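Local coordinates for VP4 protein (Tellina virus 1, PDB 3P06), which probably cleaves the birnavirus polyprotein into its final products as a serine protease, captured here as an acyl-enzyme formed with its own C-terminus, at residues 1-7 and 87-93; 12-18 and 188-194; 51-57 and 72-78. All coordinates share one frame; numbering follows the deposited sequence.

Overall arrangement
Interaction 1 pairs two strands of a four-stranded antiparallel sheet, while interactions 2 and 3 lie in the seven-stranded mixed sheet. Their centres are about 18 Å (1 and 2), 19 Å (1 and 3) and 21 Å (2 and 3) apart. Strands 2-6 and 9-18 follow each other in the chain, so the N-terminal part serves first one sheet and then the other, and the segments of interactions 1 and 2 alternate. Residues 51-57 and 72-78 are nested inside the loops closed by both, and strands 75-81, 21-31 and 9-18 lead from interaction 3 to interaction 2. There L12 CD2 packs on V78 CG1 (4.2 Å). Interaction 2 holds the C-terminus that is esterified to S102.

Interaction 1 of 3, residues 1-7 and 87-93; sequences NGVELSA and TSILVPD
With chi1 of L5 at -50° its CG stands opposite the carbonyl carbon, and V91, at chi1 178°, puts CG2 in the equivalent place, which brings L5 CD1 to 3.8 Å from V91 CG2 with the two side chains slanting across each other. Further along this face, I89 CD1 reaches A7 CB at 3.9 Å, backed by M28 and V30 of strand 21-31. On the other face L90 CD1 reaches V3 O at 3.3 Å. E4 on that side brings CG to 3.6 Å from I89 O. The backbones form the outer pair of a four-stranded antiparallel sheet, strand 2-6 being its edge: V3 with V91 and L5 with I89 are hydrogen-bonded pairs, and V91 N gives V3 O a nearly straight bond of 2.8 Å. The ladder runs past both strand ends, through D93 N to N1 O (2.9 Å) and A7 N to T87 O (2.9 Å). D93 also sets OD2 beside N1 CB, while a water between G2 O and D93 OD2 makes only weak bonds. S88 turns OG to T85 OG1, a hydrogen bond within its own stretch of chain.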
ATOM      1  N   ASN A   1     -13.788   6.467  14.891  1.00 33.70           N
ATOM      2  CA  ASN A   1     -12.900   7.671  14.923  1.00 33.38           C
ATOM      3  C   ASN A   1     -11.767   7.529  13.931  1.00 29.32           C
ATOM      4  O   ASN A   1     -11.226   6.429  13.740  1.00 29.39           O
ATOM      5  CB  ASN A   1     -12.344   7.961  16.293  1.00 34.91           C
ATOM      6  CG  ASN A   1     -13.015   9.120  16.992  1.00 42.86           C
ATOM      7  OD1 ASN A   1     -12.340  10.096  17.372  1.00 49.57           O
ATOM      8  ND2 ASN A   1     -14.343   9.017  17.232  1.00 45.96           N
ATOM      9  N   GLY A   2     -11.436   8.633  13.268  1.00 26.36           N
ATOM     10  CA  GLY A   2     -10.333   8.659  12.304  1.00 21.65           C
ATOM     11  C   GLY A   2     -10.072  10.095  11.878  1.00 21.83           C
ATOM     12  O   GLY A   2     -10.758  11.059  12.301  1.00 19.12           O
ATOM     13  N   VAL A   3      -9.106  10.251  10.998  1.00 21.42           N
ATOM     14  CA  VAL A   3      -8.722  11.558  10.527  1.00 23.23           C
ATOM     15  C   VAL A   3      -8.768  11.532   8.992  1.00 22.24           C
ATOM     16  O   VAL A   3      -8.314  10.552   8.360  1.00 20.91           O
ATOM     17  CB  VAL A   3      -7.306  11.877  11.066  1.00 25.66           C
ATOM     18  CG1 VAL A   3      -6.807  13.276  10.606  1.00 28.85           C
ATOM     19  CG2 VAL A   3      -7.356  11.910  12.618  1.00 28.66           C
ATOM     20  N   GLU A   4      -9.300  12.592   8.378  1.00 21.72           N
ATOM     21  CA  GLU A   4      -9.262  12.715   6.944  1.00 22.70           C
ATOM     22  C   GLU A   4      -8.090  13.612   6.549  1.00 23.73           C
ATOM     23  O   GLU A   4      -8.000  14.743   7.029  1.00 24.51           O
ATOM     24  CB  GLU A   4     -10.520  13.369   6.395  1.00 24.90           C
ATOM     25  CG  GLU A   4     -10.520  13.333   4.855  1.00 33.52           C
ATOM     26  CD  GLU A   4     -10.797  14.691   4.195  1.00 50.17           C
ATOM     27  OE1 GLU A   4     -11.754  14.733   3.379  1.00 54.68           O
ATOM     28  OE2 GLU A   4     -10.067  15.714   4.449  1.00 56.49           O
ATOM     29  N   LEU A   5      -7.248  13.162   5.622  1.00 21.98           N
ATOM     30  CA  LEU A   5      -6.006  13.879   5.301  1.00 23.35           C
ATOM     31  C   LEU A   5      -5.959  14.109   3.800  1.00 23.25           C
ATOM     32  O   LEU A   5      -6.370  13.239   3.017  1.00 20.90           O
ATOM     33  CB  LEU A   5      -4.766  13.032   5.728  1.00 23.62           C
ATOM     34  CG  LEU A   5      -4.758  12.464   7.149  1.00 24.83           C
ATOM     35  CD1 LEU A   5      -3.595  11.546   7.331  1.00 27.72           C
ATOM     36  CD2 LEU A   5      -4.690  13.647   8.185  1.00 27.60           C
ATOM     37  N   SER A   6      -5.478  15.288   3.376  1.00 23.90           N
ATOM     38  CA  SER A   6      -5.092  15.516   1.980  1.00 25.35           C
ATOM     39  C   SER A   6      -3.856  14.709   1.779  1.00 24.38           C
ATOM     40  O   SER A   6      -2.941  14.847   2.540  1.00 26.92           O
ATOM     41  CB  SER A   6      -4.627  16.968   1.771  1.00 27.14           C
ATOM     42  OG  SER A   6      -5.732  17.786   1.897  1.00 31.45           O
ATOM     43  N   ALA A   7      -3.765  13.919   0.750  1.00 22.60           N
ATOM     44  CA  ALA A   7      -2.637  12.989   0.646  1.00 22.31           C
ATOM     45  C   ALA A   7      -2.655  12.441  -0.720  1.00 21.09           C
ATOM     46  O   ALA A   7      -3.721  12.246  -1.331  1.00 20.32           O
ATOM     47  CB  ALA A   7      -2.828  11.803   1.624  1.00 20.71           C
ATOM     48  N   THR A  87      -7.348  12.614  -3.914  1.00 22.02           N
ATOM     49  CA  THR A  87      -6.514  13.556  -3.164  1.00 22.23           C
ATOM     50  C   THR A  87      -6.671  13.518  -1.656  1.00 21.42           C
ATOM     51  O   THR A  87      -6.114  14.375  -0.938  1.00 21.47           O
ATOM     52  CB  THR A  87      -6.776  15.072  -3.609  1.00 24.97           C
ATOM     53  OG1 THR A  87      -8.137  15.406  -3.309  1.00 26.92           O
ATOM     54  CG2 THR A  87      -6.539  15.252  -5.076  1.00 25.33           C
ATOM     55  N   SER A  88      -7.408  12.545  -1.144  1.00 20.98           N
ATOM     56  CA  SER A  88      -7.538  12.445   0.305  1.00 21.27           C
ATOM     57  C   SER A  88      -7.726  11.027   0.771  1.00 19.05           C
ATOM     58  O   SER A  88      -8.167  10.144  -0.022  1.00 18.47           O
ATOM     59  CB  SER A  88      -8.728  13.322   0.769  1.00 22.28           C
ATOM     60  OG  SER A  88      -9.883  12.684   0.302  1.00 28.91           O
ATOM     61  N   ILE A  89      -7.422  10.791   2.047  1.00 16.47           N
ATOM     62  CA  ILE A  89      -7.735   9.512   2.613  1.00 16.77           C
ATOM     63  C   ILE A  89      -8.350   9.668   3.973  1.00 17.39           C
ATOM     64  O   ILE A  89      -8.167  10.677   4.619  1.00 18.07           O
ATOM     65  CB  ILE A  89      -6.446   8.620   2.798  1.00 16.33           C
ATOM     66  CG1 ILE A  89      -5.371   9.385   3.627  1.00 18.18           C
ATOM     67  CG2 ILE A  89      -5.937   8.248   1.443  1.00 15.38           C
ATOM     68  CD1 ILE A  89      -4.002   8.688   3.708  1.00 18.51           C
ATOM     69  N   LEU A  90      -9.003   8.633   4.442  1.00 16.50           N
ATOM     70  CA  LEU A  90      -9.478   8.626   5.773  1.00 17.91           C
ATOM     71  C   LEU A  90      -8.730   7.474   6.501  1.00 18.46           C
ATOM     72  O   LEU A  90      -8.843   6.297   6.126  1.00 16.18           O
ATOM     73  CB  LEU A  90     -10.971   8.412   5.759  1.00 17.96           C
ATOM     74  CG  LEU A  90     -11.728   8.344   7.101  1.00 22.12           C
ATOM     75  CD1 LEU A  90     -11.395   9.507   7.965  1.00 28.02           C
ATOM     76  CD2 LEU A  90     -13.223   8.457   6.833  1.00 27.08           C
ATOM     77  N   VAL A  91      -8.000   7.845   7.538  1.00 18.56           N
ATOM     78  CA  VAL A  91      -7.127   6.953   8.289  1.00 18.59           C
ATOM     79  C   VAL A  91      -7.882   6.674   9.607  1.00 20.03           C
ATOM     80  O   VAL A  91      -8.208   7.595  10.364  1.00 19.70           O
ATOM     81  CB  VAL A  91      -5.753   7.648   8.557  1.00 17.88           C
ATOM     82  CG1 VAL A  91      -4.780   6.760   9.417  1.00 19.17           C
ATOM     83  CG2 VAL A  91      -5.038   7.986   7.197  1.00 16.89           C
ATOM     84  N   PRO A  92      -8.149   5.405   9.877  1.00 19.68           N
ATOM     85  CA  PRO A  92      -8.927   5.078  11.101  1.00 20.86           C
ATOM     86  C   PRO A  92      -7.985   5.177  12.309  1.00 22.15           C
ATOM     87  O   PRO A  92      -6.753   5.041  12.156  1.00 21.32           O
ATOM     88  CB  PRO A  92      -9.377   3.631  10.868  1.00 19.35           C
ATOM     89  CG  PRO A  92      -8.151   3.045   9.971  1.00 17.75           C
ATOM     90  CD  PRO A  92      -7.800   4.221   9.044  1.00 17.92           C
ATOM     91  N   ASP A  93      -8.559   5.443  13.477  1.00 24.64           N
ATOM     92  CA  ASP A  93      -7.784   5.498  14.705  1.00 26.95           C
ATOM     93  C   ASP A  93      -7.454   4.047  15.150  1.00 28.03           C
ATOM     94  O   ASP A  93      -6.451   3.816  15.769  1.00 28.48           O
ATOM     95  CB  ASP A  93      -8.597   6.171  15.781  1.00 27.55           C
ATOM     96  CG  ASP A  93      -8.507   7.689  15.722  1.00 32.85           C
ATOM     97  OD1 ASP A  93      -7.736   8.264  14.895  1.00 31.01           O
ATOM     98  OD2 ASP A  93      -9.229   8.310  16.546  1.00 37.13           O
TER
HETATM   99  O   HOH W   1      -9.353  11.415  15.397  1.00 51.56           O

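Interaction 2 of 3, residues 12-18 and 188-194; sequences LPVLMDS and GKNVAQA. With BME (beta-mercaptoethanol), chain F.
L15 and Q193 form one antiparallel hydrogen-bonded pair: Q193 N donates to L15 O at 2.8 Å in the carbonyl plane, whereas L15 N reaches Q193 O at 3.1 Å, tilted 33° from the plane of the Q193 carbonyl. Next to this pair, V14 divides its methyls between two alanines. Its chi1 of -61° sends CG1 to A194 CB (3.9 Å) and CG2 to A192 CB (3.8 Å); L12 CD1 closes on A194 CB from a second side, also at 3.9 Å. With CG anti to the carbonyl carbon (chi1 -73°), selenomethionine M16 passes CG close to V191 O (3.4 Å) and carries SE alongside the backbone of G188. The amide N of G188 is hydrogen-bonded to O1 of a beta-mercaptoethanol, probably from the crystallisation liquor. Where the two segments diverge, one water accepts from D17 N and Q193 NE2 and donates to V191 O. P13 and L15 touch K141, a predicted active-site residue, which places this strand beside the probable Ser/Lys pair. Strand 192-193 also runs parallel to strand 98-99, so the tail fills a slot between two strands, consistent with substrate binding in related Ser/Lys proteases. A194 C is covalently joined to S102 OG, the predicted nucleophile, making A194 the P1 residue and A192 P3: the enzyme holds its own C-terminus as the acyl half of a cis-cleavage, trapped before hydrolysis of the ester.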
ATOM      1  N   LEU A  12      -2.712  -0.099  -1.547  1.00 15.22           N
ATOM      2  CA  LEU A  12      -2.291  -1.502  -1.586  1.00 14.82           C
ATOM      3  C   LEU A  12      -3.285  -2.319  -0.743  1.00 15.05           C
ATOM      4  O   LEU A  12      -3.681  -1.906   0.342  1.00 15.78           O
ATOM      5  CB  LEU A  12      -0.825  -1.686  -1.069  1.00 13.01           C
ATOM      6  CG  LEU A  12      -0.610  -1.260   0.389  1.00 14.58           C
ATOM      7  CD1 LEU A  12      -0.248  -2.499   1.214  1.00 12.74           C
ATOM      8  CD2 LEU A  12       0.538  -0.186   0.561  1.00 12.55           C
ATOM      9  N   PRO A  13      -3.662  -3.490  -1.238  1.00 17.08           N
ATOM     10  CA  PRO A  13      -4.574  -4.361  -0.488  1.00 17.94           C
ATOM     11  C   PRO A  13      -3.869  -5.134   0.634  1.00 16.43           C
ATOM     12  O   PRO A  13      -2.697  -5.469   0.508  1.00 16.31           O
ATOM     13  CB  PRO A  13      -5.117  -5.327  -1.582  1.00 19.00           C
ATOM     14  CG  PRO A  13      -3.978  -5.488  -2.512  1.00 20.63           C
ATOM     15  CD  PRO A  13      -3.298  -4.073  -2.551  1.00 17.40           C
ATOM     16  N   VAL A  14      -4.573  -5.364   1.739  1.00 16.40           N
ATOM     17  CA  VAL A  14      -4.080  -6.228   2.804  1.00 16.63           C
ATOM     18  C   VAL A  14      -5.148  -7.224   3.185  1.00 17.80           C
ATOM     19  O   VAL A  14      -6.332  -6.987   2.982  1.00 18.39           O
ATOM     20  CB  VAL A  14      -3.631  -5.434   4.099  1.00 15.28           C
ATOM     21  CG1 VAL A  14      -2.525  -4.510   3.737  1.00 14.53           C
ATOM     22  CG2 VAL A  14      -4.884  -4.659   4.765  1.00 15.92           C
ATOM     23  N   LEU A  15      -4.719  -8.339   3.753  1.00 18.55           N
ATOM     24  CA  LEU A  15      -5.618  -9.367   4.260  1.00 21.47           C
ATOM     25  C   LEU A  15      -5.445  -9.532   5.763  1.00 23.38           C
ATOM     26  O   LEU A  15      -4.338  -9.367   6.245  1.00 24.06           O
ATOM     27  CB  LEU A  15      -5.316 -10.702   3.580  1.00 21.78           C
ATOM     28  CG  LEU A  15      -5.438 -10.710   2.049  1.00 23.25           C
ATOM     29  CD1 LEU A  15      -5.077 -12.148   1.603  1.00 23.24           C
ATOM     30  CD2 LEU A  15      -6.830 -10.359   1.584  1.00 18.49           C
HETATM   31  N   MSE A  16      -6.527  -9.844   6.487  1.00 26.76           N
HETATM   32  CA  MSE A  16      -6.547  -9.942   7.942  1.00 31.63           C
HETATM   33  C   MSE A  16      -7.234 -11.207   8.329  1.00 36.39           C
HETATM   34  O   MSE A  16      -8.294 -11.538   7.770  1.00 37.97           O
HETATM   35  CB  MSE A  16      -7.264  -8.765   8.610  1.00 32.98           C
HETATM   36  CG  MSE A  16      -6.414  -7.497   8.531  1.00 38.70           C
HETATM   37 SE   MSE A  16      -7.329  -5.746   8.622  1.00 61.56          SE
HETATM   38  CE  MSE A  16      -8.434  -5.941   6.993  1.00 53.63           C
ATOM     39  N   ASP A  17      -6.636 -11.907   9.290  1.00 38.73           N
ATOM     40  CA  ASP A  17      -7.204 -13.120   9.853  1.00 45.18           C
ATOM     41  C   ASP A  17      -7.837 -12.854  11.240  1.00 47.92           C
ATOM     42  O   ASP A  17      -7.152 -12.465  12.181  1.00 48.02           O
ATOM     43  CB  ASP A  17      -6.106 -14.153   9.992  1.00 45.20           C
ATOM     44  CG  ASP A  17      -6.609 -15.541   9.874  1.00 54.64           C
ATOM     45  OD1 ASP A  17      -7.691 -15.875  10.460  1.00 59.84           O
ATOM     46  OD2 ASP A  17      -5.906 -16.328   9.179  1.00 62.41           O
ATOM     47  N   SER A  18      -9.145 -13.077  11.349  1.00 51.51           N
ATOM     48  CA  SER A  18      -9.861 -13.065  12.637  1.00 55.03           C
ATOM     49  C   SER A  18     -10.243 -14.491  12.936  1.00 57.87           C
ATOM     50  O   SER A  18     -11.442 -14.833  12.993  1.00 61.02           O
ATOM     51  CB  SER A  18     -11.138 -12.223  12.570  1.00 55.60           C
ATOM     52  OG  SER A  18     -12.218 -13.019  12.082  1.00 59.51           O
ATOM     53  N   GLY A 188      -9.795  -3.517  10.282  1.00 45.44           N
ATOM     54  CA  GLY A 188      -9.671  -4.580  11.262  1.00 48.24           C
ATOM     55  C   GLY A 188      -8.675  -4.208  12.332  1.00 49.37           C
ATOM     56  O   GLY A 188      -7.896  -3.251  12.200  1.00 47.74           O
ATOM     57  N   LYS A 189      -8.673  -4.978  13.400  1.00 52.42           N
ATOM     58  CA  LYS A 189      -7.686  -4.747  14.421  1.00 53.58           C
ATOM     59  C   LYS A 189      -6.650  -5.892  14.362  1.00 51.05           C
ATOM     60  O   LYS A 189      -5.678  -5.923  15.153  1.00 52.10           O
ATOM     61  CB  LYS A 189      -8.378  -4.649  15.786  1.00 60.37           C
ATOM     62  CG  LYS A 189      -7.562  -4.001  16.872  1.00 63.78           C
ATOM     63  CD  LYS A 189      -8.456  -3.647  18.064  1.00 73.68           C
ATOM     64  CE  LYS A 189      -7.728  -3.912  19.363  1.00 78.92           C
ATOM     65  NZ  LYS A 189      -8.605  -3.569  20.526  1.00 89.31           N
ATOM     66  N   ASN A 190      -6.867  -6.830  13.433  1.00 47.01           N
ATOM     67  CA  ASN A 190      -6.086  -8.074  13.391  1.00 45.25           C
ATOM     68  C   ASN A 190      -4.867  -7.732  12.567  1.00 37.98           C
ATOM     69  O   ASN A 190      -4.977  -6.864  11.739  1.00 36.57           O
ATOM     70  CB  ASN A 190      -6.901  -9.194  12.695  1.00 46.82           C
ATOM     71  CG  ASN A 190      -8.461  -9.039  12.859  1.00 54.12           C
ATOM     72  OD1 ASN A 190      -9.163  -8.260  12.119  1.00 52.45           O
ATOM     73  ND2 ASN A 190      -9.007  -9.854  13.773  1.00 57.45           N
ATOM     74  N   VAL A 191      -3.743  -8.398  12.730  1.00 33.48           N
ATOM     75  CA  VAL A 191      -2.580  -8.176  11.828  1.00 27.59           C
ATOM     76  C   VAL A 191      -2.892  -8.012  10.315  1.00 25.35           C
ATOM     77  O   VAL A 191      -3.554  -8.862   9.714  1.00 24.81           O
ATOM     78  CB  VAL A 191      -1.513  -9.295  12.047  1.00 29.31           C
ATOM     79  CG1 VAL A 191      -0.355  -9.181  11.019  1.00 24.76           C
ATOM     80  CG2 VAL A 191      -1.047  -9.337  13.583  1.00 29.17           C
ATOM     81  N   ALA A 192      -2.405  -6.932   9.679  1.00 23.62           N
ATOM     82  CA  ALA A 192      -2.637  -6.739   8.240  1.00 21.55           C
ATOM     83  C   ALA A 192      -1.475  -7.274   7.478  1.00 22.08           C
ATOM     84  O   ALA A 192      -0.344  -6.817   7.657  1.00 20.92           O
ATOM     85  CB  ALA A 192      -2.852  -5.227   7.874  1.00 20.61           C
ATOM     86  N   GLN A 193      -1.757  -8.264   6.633  1.00 22.33           N
ATOM     87  CA  GLN A 193      -0.727  -8.945   5.815  1.00 24.48           C
ATOM     88  C   GLN A 193      -0.716  -8.332   4.430  1.00 24.11           C
ATOM     89  O   GLN A 193      -1.651  -8.541   3.629  1.00 22.40           O
ATOM     90  CB  GLN A 193      -0.981 -10.486   5.749  1.00 25.55           C
ATOM     91  CG  GLN A 193      -1.409 -11.046   7.125  1.00 28.28           C
ATOM     92  CD  GLN A 193      -1.730 -12.543   7.145  1.00 36.52           C
ATOM     93  OE1 GLN A 193      -1.238 -13.324   6.309  1.00 40.62           O
ATOM     94  NE2 GLN A 193      -2.549 -12.949   8.108  1.00 37.94           N
ATOM     95  N   ALA A 194       0.372  -7.603   4.161  1.00 25.94           N
ATOM     96  CA  ALA A 194       0.583  -6.853   2.916  1.00 27.77           C
ATOM     97  C   ALA A 194       1.566  -7.648   2.076  1.00 33.06           C
ATOM     98  O   ALA A 194       2.242  -8.540   2.572  0.65 34.65           O
ATOM     99  CB  ALA A 194       1.236  -5.488   3.243  1.00 26.67           C
TER
HETATM  100  C1  BME F 104      -7.636  -0.442   8.122  1.00 49.16           C
HETATM  101  C2  BME F 104      -7.426  -1.393   6.919  1.00 45.62           C
HETATM  102  O1  BME F 104      -8.176  -1.057   9.320  1.00 50.38           O
HETATM  103  S2  BME F 104      -8.629  -0.923   5.570  1.00 39.02           S
HETATM  104  O   HOH W   2      -4.171 -11.410  10.147  1.00 10.00           O

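Interaction 3 of 3, residues 51-57 and 72-78; sequences AGGTIYG and IKGAITV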
ATOM      1  N   ALA A  51      18.878   4.488  -1.037  1.00 32.10           N
ATOM      2  CA  ALA A  51      18.778   5.682  -1.905  1.00 33.46           C
ATOM      3  C   ALA A  51      18.520   6.991  -1.131  1.00 33.24           C
ATOM      4  O   ALA A  51      18.220   8.017  -1.749  1.00 34.05           O
ATOM      5  CB  ALA A  51      17.670   5.471  -2.995  1.00 32.64           C
ATOM      6  N   GLY A  52      18.659   6.976   0.202  1.00 32.19           N
ATOM      7  CA  GLY A  52      18.387   8.182   1.009  1.00 30.45           C
ATOM      8  C   GLY A  52      16.928   8.317   1.505  1.00 29.54           C
ATOM      9  O   GLY A  52      16.615   9.295   2.156  1.00 29.76           O
ATOM     10  N   GLY A  53      16.030   7.351   1.228  1.00 27.51           N
ATOM     11  CA  GLY A  53      14.603   7.532   1.538  1.00 25.37           C
ATOM     12  C   GLY A  53      14.298   7.103   2.992  1.00 25.24           C
ATOM     13  O   GLY A  53      15.170   6.583   3.688  1.00 24.84           O
ATOM     14  N   THR A  54      13.074   7.329   3.464  1.00 24.33           N
ATOM     15  CA  THR A  54      12.682   6.925   4.832  1.00 24.85           C
ATOM     16  C   THR A  54      11.261   6.386   4.733  1.00 22.86           C
ATOM     17  O   THR A  54      10.393   7.081   4.143  1.00 22.23           O
ATOM     18  CB  THR A  54      12.652   8.131   5.844  1.00 26.93           C
ATOM     19  OG1 THR A  54      13.906   8.808   5.878  1.00 32.18           O
ATOM     20  CG2 THR A  54      12.390   7.607   7.257  1.00 27.84           C
ATOM     21  N   ILE A  55      10.996   5.163   5.235  1.00 20.99           N
ATOM     22  CA  ILE A  55       9.662   4.626   5.153  1.00 18.04           C
ATOM     23  C   ILE A  55       9.188   4.443   6.620  1.00 19.21           C
ATOM     24  O   ILE A  55       9.799   3.702   7.412  1.00 19.97           O
ATOM     25  CB  ILE A  55       9.708   3.260   4.448  1.00 19.88           C
ATOM     26  CG1 ILE A  55      10.441   3.345   3.068  1.00 21.50           C
ATOM     27  CG2 ILE A  55       8.291   2.647   4.275  1.00 19.12           C
ATOM     28  CD1 ILE A  55      10.874   1.984   2.563  1.00 25.07           C
ATOM     29  N   TYR A  56       8.046   5.020   6.933  1.00 16.60           N
ATOM     30  CA  TYR A  56       7.413   4.954   8.237  1.00 17.09           C
ATOM     31  C   TYR A  56       6.217   4.035   8.189  1.00 16.08           C
ATOM     32  O   TYR A  56       5.615   3.846   7.143  1.00 15.49           O
ATOM     33  CB  TYR A  56       6.897   6.388   8.624  1.00 15.22           C
ATOM     34  CG  TYR A  56       7.944   7.487   8.654  1.00 18.19           C
ATOM     35  CD1 TYR A  56       8.554   7.854   9.869  1.00 12.59           C
ATOM     36  CD2 TYR A  56       8.336   8.181   7.455  1.00 17.56           C
ATOM     37  CE1 TYR A  56       9.480   8.890   9.926  1.00 17.34           C
ATOM     38  CE2 TYR A  56       9.280   9.257   7.500  1.00 19.22           C
ATOM     39  CZ  TYR A  56       9.853   9.579   8.732  1.00 20.32           C
ATOM     40  OH  TYR A  56      10.772  10.574   8.826  1.00 22.81           O
ATOM     41  N   GLY A  57       5.795   3.550   9.366  1.00 18.64           N
ATOM     42  CA  GLY A  57       4.521   2.853   9.501  1.00 17.71           C
ATOM     43  C   GLY A  57       4.781   1.322   9.521  1.00 19.40           C
ATOM     44  O   GLY A  57       3.847   0.556   9.569  1.00 18.22           O
ATOM     45  N   ILE A  72      13.737   4.068  -3.007  1.00 30.95           N
ATOM     46  CA  ILE A  72      12.834   5.135  -2.600  1.00 27.82           C
ATOM     47  C   ILE A  72      13.767   6.249  -2.081  1.00 28.33           C
ATOM     48  O   ILE A  72      14.629   5.997  -1.198  1.00 26.47           O
ATOM     49  CB  ILE A  72      11.867   4.628  -1.489  1.00 27.09           C
ATOM     50  CG1 ILE A  72      10.858   3.619  -2.084  1.00 25.28           C
ATOM     51  CG2 ILE A  72      11.202   5.806  -0.744  1.00 23.90           C
ATOM     52  CD1 ILE A  72      10.041   2.916  -1.062  1.00 24.59           C
ATOM     53  N   LYS A  73      13.612   7.458  -2.641  1.00 27.70           N
ATOM     54  CA  LYS A  73      14.478   8.598  -2.238  1.00 28.81           C
ATOM     55  C   LYS A  73      13.797   9.551  -1.266  1.00 27.06           C
ATOM     56  O   LYS A  73      14.474  10.198  -0.509  1.00 27.17           O
ATOM     57  CB  LYS A  73      14.997   9.358  -3.481  1.00 30.25           C
ATOM     58  CG  LYS A  73      15.557   8.356  -4.476  1.00 33.48           C
ATOM     59  CD  LYS A  73      16.392   8.968  -5.530  1.00 44.62           C
ATOM     60  CE  LYS A  73      15.554   9.528  -6.654  1.00 46.62           C
ATOM     61  NZ  LYS A  73      16.508  10.331  -7.499  1.00 47.84           N
ATOM     62  N   GLY A  74      12.474   9.621  -1.267  1.00 23.92           N
ATOM     63  CA  GLY A  74      11.782  10.545  -0.371  1.00 25.18           C
ATOM     64  C   GLY A  74      11.194   9.836   0.868  1.00 24.18           C
ATOM     65  O   GLY A  74      11.599   8.686   1.210  1.00 24.36           O
ATOM     66  N   ALA A  75      10.260  10.494   1.550  1.00 22.91           N
ATOM     67  CA  ALA A  75       9.606   9.894   2.737  1.00 21.18           C
ATOM     68  C   ALA A  75       8.318   9.215   2.283  1.00 20.71           C
ATOM     69  O   ALA A  75       7.606   9.772   1.425  1.00 21.30           O
ATOM     70  CB  ALA A  75       9.343  10.965   3.809  1.00 20.98           C
ATOM     71  N   ILE A  76       8.035   8.006   2.782  1.00 19.89           N
ATOM     72  CA  ILE A  76       6.786   7.307   2.457  1.00 17.46           C
ATOM     73  C   ILE A  76       6.275   6.866   3.826  1.00 18.27           C
ATOM     74  O   ILE A  76       7.064   6.408   4.654  1.00 18.27           O
ATOM     75  CB  ILE A  76       7.000   6.047   1.585  1.00 19.16           C
ATOM     76  CG1 ILE A  76       7.529   6.365   0.172  1.00 18.30           C
ATOM     77  CG2 ILE A  76       5.653   5.171   1.514  1.00 17.98           C
ATOM     78  CD1 ILE A  76       6.472   6.961  -0.806  1.00 22.89           C
ATOM     79  N   THR A  77       4.988   7.057   4.101  1.00 16.17           N
ATOM     80  CA  THR A  77       4.384   6.527   5.319  1.00 15.73           C
ATOM     81  C   THR A  77       3.319   5.573   4.833  1.00 17.33           C
ATOM     82  O   THR A  77       2.569   5.960   3.947  1.00 17.12           O
ATOM     83  CB  THR A  77       3.726   7.656   6.122  1.00 16.79           C
ATOM     84  OG1 THR A  77       4.755   8.596   6.441  1.00 14.66           O
ATOM     85  CG2 THR A  77       3.047   7.109   7.492  1.00 14.84           C
ATOM     86  N   VAL A  78       3.281   4.335   5.380  1.00 14.82           N
ATOM     87  CA  VAL A  78       2.280   3.357   4.997  1.00 16.14           C
ATOM     88  C   VAL A  78       1.215   3.427   6.064  1.00 15.77           C
ATOM     89  O   VAL A  78       1.519   3.201   7.258  1.00 17.82           O
ATOM     90  CB  VAL A  78       2.955   1.955   4.879  1.00 15.88           C
ATOM     91  CG1 VAL A  78       2.046   0.982   4.295  1.00 19.61           C
ATOM     92  CG2 VAL A  78       4.154   2.086   3.844  1.00 15.47           C
TER
HETATM   93  O   HOH W   3       1.219   1.931   9.594  1.00 15.76           O
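Y56 leans across T77 and A75, its CG set opposite the carbonyl carbon by a chi1 of -57°. Its CB lies 3.8 Å from T77 OG1, and CG remains near that same oxygen. CD2 then meets I76 O at 3.6 Å, the oxygen sitting at the ring edge in the ring plane, and CE2 passes A75 CB at 4.1 Å; the ring is also in contact with I46, D33 and S35. T77 OG1 is itself hydrogen-bonded to G32 O and L34 N, which ties it to the loop just after strand 21-31. On the opposite face the I55 side chain crosses that of I72 at about a right angle, CD1 to CD1 3.8 Å, and lies side by side with that of V78, CG2 near CG2. Between these two layers the backbones form a parallel ladder: Y56 N to I76 O at 2.8 Å is the shortest bond, with T54 N to G74 O, I76 N to T54 O and V78 N to Y56 O alongside. A water donating to both G57 O and V78 O bridges the end of the ladder, and D111 accepts from K73 N and G74 N at its start. Parallel neighbours joined through helix 64-67 make strands 54-58 and 75-81 a beta-alpha-beta crossover within the mixed sheet of the protease.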